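PDB 7LUU: subclass B3 metallo-beta-lactamase from Sphingobium indicum, which probably inactivates beta-lactam antibiotics by hydrolysing the lactam amide bond at a two-zinc active site. Local coordinates for residues Val88-Ala93 with Ile220-Ser225; Gly151-Ala156 with Ser174-Met179; Gly182-Ile187 with Ser191-Ala196; His195-His200 with Ser204-Trp209. One frame throughout, in Å; residues are numbered along the deposited sequence.

Interaction 1: residues Val88-Ala93 with Ile220-Ser225; sequences VLIDGA and IVFASS
Ile90 and Phe222 meet as methyl over ring: CG2 of Ile90 lies 3.5 Å from the centroid of the Phe222 ring and only 4° from the ring normal, a CH-pi contact placed almost squarely over one face. Because CG2 hangs centrally, it is nearly equidistant from the six ring carbons, the approach to CG of Phe222 being 3.7 Å. Phe222 reaches this place with its CG trans to the backbone N (chi1 -170°). The two side chains run past each other in opposite directions, and CD1, on the other branch of Ile90, comes to rest 4.0 Å from Phe222 CB, at the root of the aromatic side chain.

Asp91, the next residue, addresses the same ring differently. Its OD2 stands 3.7 Å from CE1 of Phe222, with the carboxylate turned nearly perpendicular to the ring, 84° between the planes. That oxygen is held by a hydrogen bond to Thr121 OG1, and OD1 is also hydrogen-bonded, so the buried carboxylate is satisfied by partners other than Phe222. The Asp91 side chain lies about 4 Å from that of His127, a zinc ligand, and about 8 Å from a bound zinc.

Strand 87-90 belongs to one mixed sheet and strand 216-223 to the other, and it is side chains that bridge them here. Such interdigitation of apolar groups between facing sheets is characteristic of the alpha-beta/beta-alpha sandwich of the metallo-beta-lactamase fold.

Interaction 2: residues Gly151-Ala156 with Ser174-Met179; sequences GLRAGA and SRLRVM
Leu176 divides its two methyls between consecutive helix residues. CD2 meets CD1 of Leu152 at 3.7 Å on the buried side, while CD1 is pressed against the aliphatic part of Arg153, 3.2 Å from its CG; so close a carbon pair is best read as tight packing whose exact spacing is doubtful. The Arg153 chain, extended from CG to NE, continues past this methyl, with NE 3.7 Å from Leu176 CD1, and brings NH1 to 4.1 Å from CG2 of Val178, the two side chains meeting at about a right angle.

The polar link is made through water. One water accepts from Arg153 NH1 at 2.8 Å, lying at the edge of the guanidinium in its plane, and donates to Leu176 O at 3.3 Å. The arginine is thus tethered to the strand backbone through a single water.

Further out, backbone bonds hold both segments in place. Gly155 leaves the helix with positive phi (57°) while its N still bonds to Gly151 O at 2.9 Å, and backbone hydrogen bonds join Leu152 to Val173 and Gly155 to Trp170 in the connecting loop. Arg177 in turn is paired by its backbone with Val142 and Ala144 of strand 141-144. Helix 146-154 packing on the edge strand 176-178, which runs parallel to strand 141-144, is the hallmark of a beta-alpha-beta crossover.

Interaction 3: residues Gly182-Ile187 with Ser191-Ala196; sequences GEVLRI and SITAHA
Leu185 and Ile192 form a hydrogen-bonded antiparallel pair, Leu185 N giving to Ile192 O at 2.8 Å and Ile192 N to Leu185 O at 2.9 Å. Just before strand 184-187 begins, the ladder shifts: Ala194 N reaches Glu183 O at 2.9 Å in an almost straight bond (176°), whereas Ala194 O receives Gly182 N at 2.8 Å. Two residues, Gly182 and Glu183, therefore stand opposite one. With Gly182 at positive phi (86°), where a side chain would be jammed against the preceding carbonyl, this is the pattern of a G1 beta bulge.

A weaker bond closes the far end. Arg186 NH2 approaches Ser191 OG at 2.9 Å from near the guanidinium plane, but with a poor donor angle. The bend in the Arg186 chain folds its guanidinium back over its own strand, so that Val184 CG1 sits 3.6 Å above the centre of one face. On this same surface Val184 CG2 rests 3.5 Å from Thr193 OG1, making a mixed polar and apolar patch.

Leu185 and Ile192 project from the other surface, where both are buried against Leu119 of strand 115-119 in the facing sheet. One side of the ladder is thus hydrophobic and turned inward, the other largely polar. Residues 184-187 and 191-196 run 161° apart, and their strands make a beta hairpin that forms one edge of the second sheet of the sandwich.

Interaction 4: residues His195-His200 with Ser204-Trp209; sequences HATPGH and SMTWSW. With ZN (zinc ion), chain B.
His195 and Thr206 are joined by a reciprocal backbone pair, His195 N to Thr206 O at 2.8 Å and Thr206 N to His195 O at 2.9 Å, the latter essentially straight (179°). Next comes the non-hydrogen-bonded pair of Ala196 with Met205, and beyond it Thr197 N gives to Ser204 O at 2.9 Å after the first strand has ended. From there the 195-200 segment turns away through Gly199, whose phi of 147° would force a side chain into the preceding carbonyl oxygen.

Two side-chain bonds flank the ladder. The imidazole of His195 extends along the neighbouring strand, NE2 meeting Ser208 OG in the ring plane at 2.7 Å; either may donate. Thr197 OG1 and Thr206 OG1 lie 2.8 Å apart, again with the donor undecided. In Thr197 the hydroxyl is wedged between backbone N and carbonyl carbon (chi1 47°), which turns it to Thr206 and to Ser224 OG, while Thr206 OG1 also bonds Ser224 N. On the opposite surface Met205 bends back at its thioether, bringing CE to 3.7 Å from Ala196 N.

This is a beta hairpin whose connecting loop carries a metal ligand, as in other metallo-beta-lactamases. His200 NE2 binds zinc at 2.0 Å, and a water occupies another position at 1.9 Å; Glu122, where subclass B3 enzymes commonly have histidine, and His124 complete the site. On the far side of the imidazole, ND1 is hydrogen-bonded to Asn227 O, a second-shell link that fixes the rotation of the ring.

Overall arrangement
Interactions 3 and 4 share His195 and Ala196 and thus join three successive strands of one sheet, Thr193 N lying 2.7 Å from Ser208 O. Strand 216-223 of interaction 1 adds a fourth, with Phe222 N 2.8 Å from Trp207 O; its partner, 88-93, lies in the facing sheet, which also includes strand 176-178 of interaction 2. Met179 connects interaction 2 to interactions 3 and 4, its CE 3.8 Å from both Leu185 CB and Trp207 CZ3; interactions 1 and 2 do not touch. The centres of interactions 1 and 4 are about 9 Å apart, and both approach the metals: His200 binds one zinc directly and its side chain comes within about 5 Å of the other, whereas interaction 3 lies away from the active site.

Interaction 1: residues Val88-Ala93 with Ile220-Ser225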
loop_
_atom_site.group_PDB
_atom_site.type_symbol
_atom_site.label_atom_id
_atom_site.label_comp_id
_atom_site.label_asym_id
_atom_site.label_seq_id
_atom_site.Cartn_x
_atom_site.Cartn_y
_atom_site.Cartn_z
ATOM N N VAL A 88 7.477 6.490 10.428
ATOM C CA VAL A 88 6.625 6.519 9.222
ATOM C C VAL A 88 5.875 5.192 9.137
ATOM O O VAL A 88 6.496 4.122 9.219
ATOM C CB VAL A 88 7.505 6.665 7.956
ATOM C CG1 VAL A 88 6.660 6.617 6.749
ATOM C CG2 VAL A 88 8.255 8.007 7.980
ATOM N N LEU A 89 4.566 5.245 8.943
ATOM C CA LEU A 89 3.769 4.039 8.664
ATOM C C LEU A 89 3.489 3.978 7.182
ATOM O O LEU A 89 3.337 5.027 6.557
ATOM C CB LEU A 89 2.453 4.204 9.426
ATOM C CG LEU A 89 1.713 3.124 10.143
ATOM C CD1 LEU A 89 2.501 2.166 11.017
ATOM C CD2 LEU A 89 0.727 3.881 11.063
ATOM N N ILE A 90 3.325 2.765 6.645
ATOM C CA ILE A 90 2.885 2.530 5.286
ATOM C C ILE A 90 1.613 1.711 5.359
ATOM O O ILE A 90 1.624 0.562 5.852
ATOM C CB ILE A 90 3.951 1.800 4.445
ATOM C CG1 ILE A 90 5.224 2.654 4.540
ATOM C CG2 ILE A 90 3.391 1.747 2.988
ATOM C CD1 ILE A 90 6.358 2.162 3.512
ATOM N N ASP A 91 0.529 2.322 4.856
ATOM C CA ASP A 91 -0.854 1.814 4.812
ATOM C C ASP A 91 -1.476 1.674 6.201
ATOM O O ASP A 91 -0.847 1.928 7.254
ATOM C CB ASP A 91 -0.923 0.502 3.994
ATOM C CG ASP A 91 -0.947 0.784 2.484
ATOM O OD1 ASP A 91 -1.237 1.936 2.070
ATOM O OD2 ASP A 91 -0.696 -0.131 1.720
ATOM N N GLY A 92 -2.776 1.373 6.176
ATOM C CA GLY A 92 -3.565 1.413 7.413
ATOM C C GLY A 92 -4.603 0.318 7.510
ATOM O O GLY A 92 -5.427 0.367 8.429
ATOM N N ALA A 93 -4.587 -0.673 6.624
ATOM C CA ALA A 93 -5.565 -1.763 6.642
ATOM C C ALA A 93 -7.011 -1.221 6.737
ATOM O O ALA A 93 -7.349 -0.169 6.161
ATOM C CB ALA A 93 -5.215 -2.798 7.743
ATOM N N ILE A 220 14.671 -1.645 0.383
ATOM C CA ILE A 220 13.357 -2.236 0.641
ATOM C C ILE A 220 12.347 -1.584 -0.308
ATOM O O ILE A 220 12.348 -0.352 -0.531
ATOM C CB ILE A 220 12.927 -2.002 2.106
ATOM C CG1 ILE A 220 13.990 -2.646 3.047
ATOM C CG2 ILE A 220 11.582 -2.610 2.350
ATOM C CD1 ILE A 220 13.556 -2.465 4.565
ATOM N N VAL A 221 11.426 -2.397 -0.832
ATOM C CA VAL A 221 10.341 -1.902 -1.653
ATOM C C VAL A 221 9.037 -2.334 -0.998
ATOM O O VAL A 221 8.829 -3.533 -0.810
ATOM C CB VAL A 221 10.415 -2.510 -3.063
ATOM C CG1 VAL A 221 9.193 -2.077 -3.918
ATOM C CG2 VAL A 221 11.703 -1.993 -3.725
ATOM N N PHE A 222 8.124 -1.371 -0.743
ATOM C CA PHE A 222 6.769 -1.695 -0.301
ATOM C C PHE A 222 5.906 -1.475 -1.518
ATOM O O PHE A 222 5.665 -0.313 -1.911
ATOM C CB PHE A 222 6.367 -0.801 0.878
ATOM C CG PHE A 222 5.048 -1.241 1.557
ATOM C CD1 PHE A 222 3.872 -1.246 0.835
ATOM C CD2 PHE A 222 5.038 -1.715 2.891
ATOM C CE1 PHE A 222 2.686 -1.592 1.435
ATOM C CE2 PHE A 222 3.840 -2.049 3.507
ATOM C CZ PHE A 222 2.662 -2.004 2.786
ATOM N N ALA A 223 5.514 -2.583 -2.168
ATOM C CA ALA A 223 4.853 -2.537 -3.494
ATOM C C ALA A 223 3.358 -2.426 -3.340
ATOM O O ALA A 223 2.755 -3.141 -2.535
ATOM C CB ALA A 223 5.179 -3.829 -4.289
ATOM N N SER A 224 2.750 -1.481 -4.076
ATOM C CA SER A 224 1.298 -1.509 -4.178
ATOM C C SER A 224 0.850 -2.768 -4.891
ATOM O O SER A 224 1.628 -3.415 -5.623
ATOM C CB SER A 224 0.759 -0.309 -4.966
ATOM O OG SER A 224 1.080 -0.490 -6.375
ATOM N N SER A 225 -0.385 -3.177 -4.578
ATOM C CA SER A 225 -1.015 -4.198 -5.408
ATOM C C SER A 225 -0.879 -3.854 -6.874
ATOM O O SER A 225 -1.087 -2.714 -7.278
ATOM C CB SER A 225 -2.473 -4.319 -5.036
ATOM O OG SER A 225 -3.103 -5.297 -5.892
#

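Interaction 2: residues Gly151-Ala156 with Ser174-Met179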
loop_
_atom_site.group_PDB
_atom_site.type_symbol
_atom_site.label_atom_id
_atom_site.label_comp_id
_atom_site.label_asym_id
_atom_site.label_seq_id
_atom_site.Cartn_x
_atom_site.Cartn_y
_atom_site.Cartn_z
ATOM N N GLY A 151 -8.681 10.054 -4.137
ATOM C CA GLY A 151 -9.481 8.965 -3.607
ATOM C C GLY A 151 -9.489 8.945 -2.097
ATOM O O GLY A 151 -10.492 8.582 -1.497
ATOM N N LEU A 152 -8.364 9.327 -1.469
ATOM C CA LEU A 152 -8.327 9.345 -0.002
ATOM C C LEU A 152 -9.249 10.426 0.538
ATOM O O LEU A 152 -9.906 10.221 1.548
ATOM C CB LEU A 152 -6.877 9.571 0.487
ATOM C CG LEU A 152 -5.912 8.405 0.183
ATOM C CD1 LEU A 152 -4.492 8.835 0.622
ATOM C CD2 LEU A 152 -6.326 7.137 0.948
ATOM N N ARG A 153 -9.294 11.582 -0.133
ATOM C CA ARG A 153 -10.135 12.701 0.304
ATOM C C ARG A 153 -11.583 12.335 0.195
ATOM O O ARG A 153 -12.422 12.765 1.032
ATOM C CB ARG A 153 -9.889 13.939 -0.580
ATOM C CG ARG A 153 -8.619 14.690 -0.333
ATOM C CD ARG A 153 -8.484 16.009 -1.216
ATOM N NE ARG A 153 -7.088 16.395 -1.258
ATOM C CZ ARG A 153 -6.285 16.238 -2.308
ATOM N NH1 ARG A 153 -5.007 16.626 -2.217
ATOM N NH2 ARG A 153 -6.760 15.705 -3.435
ATOM N N ALA A 154 -11.890 11.526 -0.816
ATOM C CA ALA A 154 -13.290 11.155 -1.024
ATOM C C ALA A 154 -13.722 9.997 -0.152
ATOM O O ALA A 154 -14.945 9.899 0.180
ATOM C CB ALA A 154 -13.531 10.793 -2.484
ATOM N N GLY A 155 -12.817 9.088 0.188
ATOM C CA GLY A 155 -13.218 7.829 0.831
ATOM C C GLY A 155 -14.213 7.053 -0.008
ATOM O O GLY A 155 -15.125 6.407 0.541
ATOM N N ALA A 156 -14.036 7.075 -1.329
ATOM C CA ALA A 156 -14.946 6.401 -2.248
ATOM C C ALA A 156 -14.209 6.176 -3.567
ATOM O O ALA A 156 -13.185 6.823 -3.826
ATOM C CB ALA A 156 -16.212 7.232 -2.507
ATOM N N SER A 174 -8.238 14.031 5.269
ATOM C CA SER A 174 -8.133 15.410 4.832
ATOM C C SER A 174 -6.708 15.930 4.851
ATOM O O SER A 174 -6.388 16.820 4.063
ATOM C CB SER A 174 -9.029 16.316 5.704
ATOM O OG SER A 174 -8.910 15.969 7.080
ATOM N N ARG A 175 -5.830 15.383 5.702
ATOM C CA ARG A 175 -4.519 15.998 5.975
ATOM C C ARG A 175 -3.527 15.282 5.067
ATOM O O ARG A 175 -2.953 14.259 5.481
ATOM C CB ARG A 175 -4.098 15.828 7.443
ATOM C CG ARG A 175 -2.738 16.490 7.839
ATOM C CD ARG A 175 -2.274 16.083 9.239
ATOM N NE ARG A 175 -3.228 16.440 10.297
ATOM C CZ ARG A 175 -3.682 15.604 11.242
ATOM N NH1 ARG A 175 -3.258 14.333 11.322
ATOM N NH2 ARG A 175 -4.559 16.084 12.161
ATOM N N LEU A 176 -3.287 15.853 3.857
ATOM C CA LEU A 176 -2.708 15.105 2.723
ATOM C C LEU A 176 -1.564 15.857 2.073
ATOM O O LEU A 176 -1.659 17.071 1.812
ATOM C CB LEU A 176 -3.715 14.862 1.620
ATOM C CG LEU A 176 -4.658 13.708 1.954
ATOM C CD1 LEU A 176 -5.952 13.870 1.244
ATOM C CD2 LEU A 176 -4.047 12.419 1.531
ATOM N N ARG A 177 -0.497 15.135 1.780
ATOM C CA ARG A 177 0.651 15.641 1.069
ATOM C C ARG A 177 0.757 14.799 -0.175
ATOM O O ARG A 177 0.747 13.572 -0.070
ATOM C CB ARG A 177 1.931 15.461 1.884
ATOM C CG ARG A 177 3.208 15.777 1.090
ATOM C CD ARG A 177 4.369 15.761 2.081
ATOM N NE ARG A 177 5.662 15.866 1.444
ATOM C CZ ARG A 177 6.761 16.246 2.100
ATOM N NH1 ARG A 177 7.930 16.330 1.475
ATOM N NH2 ARG A 177 6.672 16.559 3.393
ATOM N N VAL A 178 0.826 15.440 -1.342
ATOM C CA VAL A 178 0.958 14.704 -2.606
ATOM C C VAL A 178 2.435 14.586 -2.977
ATOM O O VAL A 178 3.167 15.590 -2.984
ATOM C CB VAL A 178 0.193 15.417 -3.720
ATOM C CG1 VAL A 178 0.497 14.837 -5.092
ATOM C CG2 VAL A 178 -1.292 15.325 -3.431
ATOM N N MET A 179 2.868 13.378 -3.321
ATOM C CA MET A 179 4.188 13.178 -3.963
ATOM C C MET A 179 4.041 12.888 -5.439
ATOM O O MET A 179 3.189 12.091 -5.835
ATOM C CB MET A 179 4.859 11.968 -3.399
ATOM C CG MET A 179 4.773 12.112 -2.084
ATOM S SD MET A 179 6.150 12.889 -1.554
ATOM C CE MET A 179 6.496 11.336 -0.813
HETATM O O HOH W 1 -3.004 18.124 -0.953
#

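Interaction 3: residues Gly182-Ile187 with Ser191-Ala196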
loop_
_atom_site.group_PDB
_atom_site.type_symbol
_atom_site.label_atom_id
_atom_site.label_comp_id
_atom_site.label_asym_id
_atom_site.label_seq_id
_atom_site.Cartn_x
_atom_site.Cartn_y
_atom_site.Cartn_z
ATOM N N GLY A 182 8.800 9.698 -8.516
ATOM C CA GLY A 182 10.232 9.978 -8.366
ATOM C C GLY A 182 10.579 10.937 -7.240
ATOM O O GLY A 182 11.781 11.110 -6.937
ATOM N N GLU A 183 9.593 11.523 -6.575
ATOM C CA GLU A 183 9.877 12.489 -5.518
ATOM C C GLU A 183 10.377 11.747 -4.291
ATOM O O GLU A 183 9.953 10.609 -4.032
ATOM C CB GLU A 183 8.589 13.277 -5.176
ATOM C CG GLU A 183 8.862 14.434 -4.194
ATOM C CD GLU A 183 7.638 15.336 -3.980
ATOM O OE1 GLU A 183 6.707 15.320 -4.807
ATOM O OE2 GLU A 183 7.649 16.033 -2.944
ATOM N N VAL A 184 11.249 12.418 -3.497
ATOM C CA VAL A 184 11.837 11.794 -2.296
ATOM C C VAL A 184 11.353 12.536 -1.069
ATOM O O VAL A 184 11.331 13.783 -1.042
ATOM C CB VAL A 184 13.385 11.761 -2.361
ATOM C CG1 VAL A 184 13.969 10.965 -1.144
ATOM C CG2 VAL A 184 13.840 11.110 -3.658
ATOM N N LEU A 185 10.937 11.782 -0.058
ATOM C CA LEU A 185 10.600 12.293 1.280
ATOM C C LEU A 185 11.785 12.029 2.208
ATOM O O LEU A 185 12.171 10.864 2.415
ATOM C CB LEU A 185 9.327 11.590 1.771
ATOM C CG LEU A 185 8.977 11.854 3.229
ATOM C CD1 LEU A 185 8.697 13.355 3.308
ATOM C CD2 LEU A 185 7.728 11.039 3.592
ATOM N N ARG A 186 12.420 13.098 2.733
ATOM C CA ARG A 186 13.600 12.926 3.578
ATOM C C ARG A 186 13.196 13.269 4.998
ATOM O O ARG A 186 12.597 14.310 5.229
ATOM C CB ARG A 186 14.755 13.778 3.079
ATOM C CG ARG A 186 15.391 13.064 1.846
ATOM C CD ARG A 186 16.600 13.745 1.335
ATOM N NE ARG A 186 16.600 13.752 -0.130
ATOM C CZ ARG A 186 17.065 12.738 -0.844
ATOM N NH1 ARG A 186 17.059 12.784 -2.180
ATOM N NH2 ARG A 186 17.532 11.667 -0.221
ATOM N N ILE A 187 13.431 12.333 5.917
ATOM C CA ILE A 187 13.070 12.542 7.317
ATOM C C ILE A 187 14.076 11.793 8.177
ATOM O O ILE A 187 14.381 10.620 7.903
ATOM C CB ILE A 187 11.636 12.090 7.579
ATOM C CG1 ILE A 187 11.449 11.940 9.095
ATOM C CG2 ILE A 187 11.295 10.830 6.808
ATOM C CD1 ILE A 187 9.955 11.817 9.481
ATOM N N SER A 191 15.419 8.191 3.607
ATOM C CA SER A 191 15.083 8.804 2.318
ATOM C C SER A 191 14.127 7.843 1.649
ATOM O O SER A 191 14.527 6.733 1.277
ATOM C CB SER A 191 16.290 9.023 1.422
ATOM O OG SER A 191 17.137 9.952 2.080
ATOM N N ILE A 192 12.875 8.249 1.476
ATOM C CA ILE A 192 11.875 7.338 0.913
ATOM C C ILE A 192 11.453 7.859 -0.459
ATOM O O ILE A 192 10.948 8.980 -0.569
ATOM C CB ILE A 192 10.665 7.251 1.852
ATOM C CG1 ILE A 192 11.168 6.764 3.254
ATOM C CG2 ILE A 192 9.638 6.267 1.284
ATOM C CD1 ILE A 192 10.142 7.092 4.391
ATOM N N THR A 193 11.543 7.033 -1.485
ATOM C CA THR A 193 11.173 7.503 -2.814
ATOM C C THR A 193 9.787 7.001 -3.190
ATOM O O THR A 193 9.461 5.834 -2.973
ATOM C CB THR A 193 12.182 7.068 -3.880
ATOM O OG1 THR A 193 13.478 7.605 -3.544
ATOM C CG2 THR A 193 11.760 7.570 -5.254
ATOM N N ALA A 194 8.963 7.898 -3.760
ATOM C CA ALA A 194 7.622 7.529 -4.271
ATOM C C ALA A 194 7.747 7.084 -5.730
ATOM O O ALA A 194 8.425 7.752 -6.533
ATOM C CB ALA A 194 6.699 8.771 -4.177
ATOM N N HIS A 195 7.096 5.970 -6.089
ATOM C CA HIS A 195 7.073 5.508 -7.484
ATOM C C HIS A 195 5.636 5.292 -7.896
ATOM O O HIS A 195 4.959 4.440 -7.329
ATOM C CB HIS A 195 7.846 4.205 -7.685
ATOM C CG HIS A 195 9.214 4.241 -7.123
ATOM N ND1 HIS A 195 10.319 4.682 -7.830
ATOM C CD2 HIS A 195 9.655 3.914 -5.883
ATOM C CE1 HIS A 195 11.395 4.577 -7.062
ATOM N NE2 HIS A 195 11.029 4.121 -5.873
ATOM N N ALA A 196 5.183 6.011 -8.906
ATOM C CA ALA A 196 3.832 5.724 -9.410
ATOM C C ALA A 196 3.795 4.321 -9.978
ATOM O O ALA A 196 4.583 3.999 -10.895
ATOM C CB ALA A 196 3.449 6.724 -10.504
#

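Interaction 4: residues His195-His200 with Ser204-Trp209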
loop_
_atom_site.group_PDB
_atom_site.type_symbol
_atom_site.label_atom_id
_atom_site.label_comp_id
_atom_site.label_asym_id
_atom_site.label_seq_id
_atom_site.Cartn_x
_atom_site.Cartn_y
_atom_site.Cartn_z
ATOM N N HIS A 195 7.096 5.970 -6.089
ATOM C CA HIS A 195 7.073 5.508 -7.484
ATOM C C HIS A 195 5.636 5.292 -7.896
ATOM O O HIS A 195 4.959 4.440 -7.329
ATOM C CB HIS A 195 7.846 4.205 -7.685
ATOM C CG HIS A 195 9.214 4.241 -7.123
ATOM N ND1 HIS A 195 10.319 4.682 -7.830
ATOM C CD2 HIS A 195 9.655 3.914 -5.883
ATOM C CE1 HIS A 195 11.395 4.577 -7.062
ATOM N NE2 HIS A 195 11.029 4.121 -5.873
ATOM N N ALA A 196 5.183 6.011 -8.906
ATOM C CA ALA A 196 3.832 5.724 -9.410
ATOM C C ALA A 196 3.795 4.321 -9.978
ATOM O O ALA A 196 4.583 3.999 -10.895
ATOM C CB ALA A 196 3.449 6.724 -10.504
ATOM N N THR A 197 2.835 3.476 -9.514
ATOM C CA THR A 197 2.750 2.105 -10.060
ATOM C C THR A 197 1.277 1.827 -10.354
ATOM O O THR A 197 0.615 1.056 -9.661
ATOM C CB THR A 197 3.360 1.048 -9.124
ATOM O OG1 THR A 197 2.876 1.254 -7.778
ATOM C CG2 THR A 197 4.888 1.169 -9.149
ATOM N N PRO A 198 0.718 2.530 -11.328
ATOM C CA PRO A 198 -0.729 2.434 -11.607
ATOM C C PRO A 198 -1.106 1.116 -12.253
ATOM O O PRO A 198 -0.268 0.357 -12.770
ATOM C CB PRO A 198 -0.982 3.591 -12.582
ATOM C CG PRO A 198 0.369 3.738 -13.255
ATOM C CD PRO A 198 1.386 3.508 -12.209
ATOM N N GLY A 199 -2.409 0.835 -12.204
ATOM C CA GLY A 199 -3.004 -0.310 -12.878
ATOM C C GLY A 199 -4.164 -0.821 -12.043
ATOM O O GLY A 199 -5.297 -0.979 -12.477
ATOM N N HIS A 200 -3.857 -1.181 -10.793
ATOM C CA HIS A 200 -4.947 -1.597 -9.912
ATOM C C HIS A 200 -5.903 -0.437 -9.700
ATOM O O HIS A 200 -7.146 -0.602 -9.748
ATOM C CB HIS A 200 -4.311 -2.095 -8.605
ATOM C CG HIS A 200 -5.306 -2.539 -7.580
ATOM N ND1 HIS A 200 -5.995 -3.735 -7.670
ATOM C CD2 HIS A 200 -5.742 -1.922 -6.452
ATOM C CE1 HIS A 200 -6.827 -3.833 -6.633
ATOM N NE2 HIS A 200 -6.672 -2.759 -5.876
ATOM N N SER A 204 -2.299 4.247 -7.661
ATOM C CA SER A 204 -1.514 3.299 -6.872
ATOM C C SER A 204 -0.036 3.693 -6.864
ATOM O O SER A 204 0.526 4.118 -7.901
ATOM C CB SER A 204 -1.668 1.889 -7.451
ATOM O OG SER A 204 -3.021 1.414 -7.210
ATOM N N MET A 205 0.610 3.479 -5.709
ATOM C CA MET A 205 1.962 4.024 -5.535
ATOM C C MET A 205 2.778 3.070 -4.680
ATOM O O MET A 205 2.276 2.521 -3.696
ATOM C CB MET A 205 1.910 5.425 -4.884
ATOM C CG MET A 205 3.354 6.058 -4.703
ATOM S SD MET A 205 3.188 7.886 -4.674
ATOM C CE MET A 205 3.485 8.211 -6.426
ATOM N N THR A 206 4.048 2.907 -5.053
ATOM C CA THR A 206 5.021 2.034 -4.403
ATOM C C THR A 206 6.083 2.912 -3.755
ATOM O O THR A 206 6.392 3.992 -4.238
ATOM C CB THR A 206 5.614 1.110 -5.482
ATOM O OG1 THR A 206 4.606 0.196 -5.892
ATOM C CG2 THR A 206 6.899 0.340 -5.009
ATOM N N TRP A 207 6.616 2.460 -2.621
ATOM C CA TRP A 207 7.571 3.222 -1.834
ATOM C C TRP A 207 8.861 2.448 -1.696
ATOM O O TRP A 207 8.813 1.268 -1.353
ATOM C CB TRP A 207 6.942 3.462 -0.424
ATOM C CG TRP A 207 5.531 4.019 -0.514
ATOM C CD1 TRP A 207 4.330 3.295 -0.510
ATOM C CD2 TRP A 207 5.182 5.376 -0.777
ATOM N NE1 TRP A 207 3.261 4.180 -0.672
ATOM C CE2 TRP A 207 3.758 5.446 -0.868
ATOM C CE3 TRP A 207 5.951 6.563 -0.937
ATOM C CZ2 TRP A 207 3.086 6.656 -1.071
ATOM C CZ3 TRP A 207 5.288 7.739 -1.118
ATOM C CH2 TRP A 207 3.852 7.783 -1.208
ATOM N N SER A 208 10.017 3.138 -1.805
ATOM C CA SER A 208 11.276 2.446 -1.608
ATOM C C SER A 208 12.204 3.244 -0.705
ATOM O O SER A 208 12.188 4.486 -0.678
ATOM C CB SER A 208 11.978 2.175 -2.973
ATOM O OG SER A 208 12.354 3.437 -3.580
ATOM N N TRP A 209 13.049 2.509 0.019
ATOM C CA TRP A 209 14.007 3.178 0.861
ATOM C C TRP A 209 15.070 2.181 1.289
ATOM O O TRP A 209 14.881 0.969 1.212
ATOM C CB TRP A 209 13.280 3.765 2.101
ATOM C CG TRP A 209 12.795 2.694 3.096
ATOM C CD1 TRP A 209 13.404 2.248 4.251
ATOM C CD2 TRP A 209 11.573 1.928 2.968
ATOM N NE1 TRP A 209 12.624 1.269 4.863
ATOM C CE2 TRP A 209 11.484 1.085 4.120
ATOM C CE3 TRP A 209 10.544 1.932 2.046
ATOM C CZ2 TRP A 209 10.429 0.165 4.314
ATOM C CZ3 TRP A 209 9.430 1.013 2.250
ATOM C CH2 TRP A 209 9.420 0.149 3.386
HETATM ZN ZN ZN B . -7.407 -2.252 -4.078
HETATM O O HOH W 2 -7.710 -3.459 -2.599
#